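Side-chain contact in beta-agarase D (PDB 4ASM), which cleaves the beta-1,4 linkages of agarose at random, with retention of anomeric configuration, through its GH16 catalytic domain: residues Val302-Asn307 / Asn311-Ser316. Numbering follows the deposited sequence.
Sequences VIDPFN and NGRKFS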
loop_
_atom_site.group_PDB
_atom_site.type_symbol
_atom_site.label_atom_id
_atom_site.label_comp_id
_atom_site.label_asym_id
_atom_site.label_seq_id
_atom_site.Cartn_x
_atom_site.Cartn_y
_atom_site.Cartn_z
ATOM N N VAL A 302 12.300 13.048 2.358
ATOM C CA VAL A 302 10.988 12.466 2.640
ATOM C C VAL A 302 10.919 11.033 2.109
ATOM O O VAL A 302 9.915 10.353 2.276
ATOM C CB VAL A 302 9.819 13.320 2.066
ATOM C CG1 VAL A 302 9.739 14.667 2.780
ATOM C CG2 VAL A 302 9.926 13.507 0.558
ATOM N N ILE A 303 11.995 10.587 1.460
ATOM C CA ILE A 303 12.118 9.197 0.996
ATOM C C ILE A 303 12.818 8.338 2.053
ATOM O O ILE A 303 12.270 7.343 2.512
ATOM C CB ILE A 303 12.881 9.098 -0.363
ATOM C CG1 ILE A 303 12.218 9.941 -1.470
ATOM C CG2 ILE A 303 13.042 7.619 -0.808
ATOM C CD1 ILE A 303 10.754 9.656 -1.749
ATOM N N ASP A 304 14.020 8.765 2.457
ATOM C CA ASP A 304 14.889 7.994 3.349
ATOM C C ASP A 304 15.625 8.988 4.271
ATOM O O ASP A 304 16.825 9.244 4.078
ATOM C CB ASP A 304 15.879 7.202 2.483
ATOM C CG ASP A 304 16.767 6.267 3.284
ATOM O OD1 ASP A 304 16.451 6.020 4.458
ATOM O OD2 ASP A 304 17.767 5.783 2.694
ATOM N N PRO A 305 14.907 9.588 5.241
ATOM C CA PRO A 305 15.511 10.650 6.067
ATOM C C PRO A 305 16.690 10.168 6.886
ATOM O O PRO A 305 17.547 10.987 7.239
ATOM C CB PRO A 305 14.358 11.091 6.997
ATOM C CG PRO A 305 13.367 9.956 6.979
ATOM C CD PRO A 305 13.495 9.360 5.583
ATOM N N PHE A 306 16.718 8.873 7.209
ATOM C CA PHE A 306 17.754 8.292 8.088
ATOM C C PHE A 306 18.807 7.436 7.363
ATOM O O PHE A 306 19.584 6.739 8.016
ATOM C CB PHE A 306 17.092 7.546 9.243
ATOM C CG PHE A 306 16.001 8.328 9.900
ATOM C CD1 PHE A 306 16.254 9.607 10.388
ATOM C CD2 PHE A 306 14.716 7.819 10.005
ATOM C CE1 PHE A 306 15.236 10.370 10.985
ATOM C CE2 PHE A 306 13.691 8.575 10.608
ATOM C CZ PHE A 306 13.962 9.843 11.118
ATOM N N ASN A 307 18.817 7.503 6.036
ATOM C CA ASN A 307 19.856 6.876 5.216
ATOM C C ASN A 307 19.880 5.364 5.348
ATOM O O ASN A 307 20.951 4.731 5.292
ATOM C CB ASN A 307 21.234 7.465 5.553
ATOM C CG ASN A 307 22.256 7.184 4.483
ATOM O OD1 ASN A 307 21.937 7.141 3.298
ATOM N ND2 ASN A 307 23.510 6.974 4.896
ATOM N N ASN A 311 22.198 4.894 -0.181
ATOM C CA ASN A 311 22.264 4.889 -1.636
ATOM C C ASN A 311 21.968 6.238 -2.279
ATOM O O ASN A 311 21.660 6.306 -3.471
ATOM C CB ASN A 311 21.321 3.798 -2.208
ATOM C CG ASN A 311 19.856 4.223 -2.229
ATOM O OD1 ASN A 311 19.478 5.212 -1.593
ATOM N ND2 ASN A 311 19.024 3.467 -2.932
ATOM N N GLY A 312 22.056 7.307 -1.496
ATOM C CA GLY A 312 21.663 8.617 -2.006
ATOM C C GLY A 312 20.196 8.931 -1.748
ATOM O O GLY A 312 19.665 9.874 -2.338
ATOM N N ARG A 313 19.566 8.138 -0.869
ATOM C CA ARG A 313 18.200 8.378 -0.339
ATOM C C ARG A 313 17.183 8.359 -1.468
ATOM O O ARG A 313 16.402 9.296 -1.672
ATOM C CB ARG A 313 18.149 9.680 0.459
ATOM C CG ARG A 313 19.151 9.681 1.584
ATOM C CD ARG A 313 19.302 11.083 2.139
ATOM N NE ARG A 313 20.468 11.212 3.008
ATOM C CZ ARG A 313 20.494 10.944 4.311
ATOM N NH1 ARG A 313 19.424 10.503 4.961
ATOM N NH2 ARG A 313 21.627 11.130 4.989
ATOM N N LYS A 314 17.199 7.260 -2.204
ATOM C CA LYS A 314 16.402 7.166 -3.406
ATOM C C LYS A 314 15.978 5.722 -3.635
ATOM O O LYS A 314 16.592 4.781 -3.106
ATOM C CB LYS A 314 17.183 7.718 -4.608
ATOM C CG LYS A 314 18.458 6.950 -4.974
ATOM C CD LYS A 314 19.141 7.592 -6.186
ATOM C CE LYS A 314 20.150 8.643 -5.770
ATOM N NZ LYS A 314 20.477 9.588 -6.875
ATOM N N PHE A 315 14.919 5.561 -4.412
ATOM C CA PHE A 315 14.528 4.250 -4.883
ATOM C C PHE A 315 15.479 3.851 -6.011
ATOM O O PHE A 315 15.936 4.689 -6.803
ATOM C CB PHE A 315 13.081 4.285 -5.366
ATOM C CG PHE A 315 12.091 4.667 -4.297
ATOM C CD1 PHE A 315 11.826 3.800 -3.229
ATOM C CD2 PHE A 315 11.420 5.887 -4.355
ATOM C CE1 PHE A 315 10.910 4.145 -2.239
ATOM C CE2 PHE A 315 10.491 6.253 -3.357
ATOM C CZ PHE A 315 10.245 5.358 -2.284
ATOM N N SER A 316 15.798 2.575 -6.080
ATOM C CA SER A 316 16.758 2.134 -7.075
ATOM C C SER A 316 16.502 0.715 -7.548
ATOM O O SER A 316 17.233 0.220 -8.406
ATOM C CB SER A 316 18.179 2.242 -6.507
ATOM O OG SER A 316 18.353 1.434 -5.360
HETATM O O HOH W 1 20.110 6.328 1.354
HETATM O O HOH W 2 23.127 8.038 1.143
#
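The guanidinium of R313 reaches the carbonyl oxygen of D304 through NH1, with NH1 to O 3.0 Å and an N-H...O angle of 151°. NH1 lies in the carbonyl plane and the oxygen near the guanidinium plane, so the bond meets R313 at its edge. D304 O also accepts from N307 N, within the type I turn D304-N307. N307 CB sits over one guanidinium face, 3.6 Å from R313 NH1, and the amide plane is turned 31° from the guanidinium. With CG beside the backbone N (chi1 -57°) and an extended chain to NE, R313 lays its methylenes past D304 O, and its NH2 bonds T270 O. Were R313 an alanine, D304 O would probably keep the turn bond but lose that from NH1, T270 O would lose its NH2 donor, and N307 CB the flat group it packs on. Polar contact continues through a water 2.8 Å from both D304 OD2 and N307 OD1, which accepts from the backbone N of N311 and R313; a second water joins N307 OD1 to G312 N. On the apolar side, I303 CG2 lies over the F315 ring, 4.1 Å from its centroid, a CH-pi contact, while I303 CD1 approaches F315 CE2 at 3.8 Å. Further out, D304 OD1 takes Y308 N, and H187 meets F315 edge-to-face. N311 OD1 accepts from K314 N (3.1 Å), an Asx motif, and its ND2 donates to K314 O. This water-bridged loop precedes strand 320-326 of the GH16 beta-jelly roll and brings the F315 side chain about 6 Å from that of E160, the probable nucleophile by family resemblance.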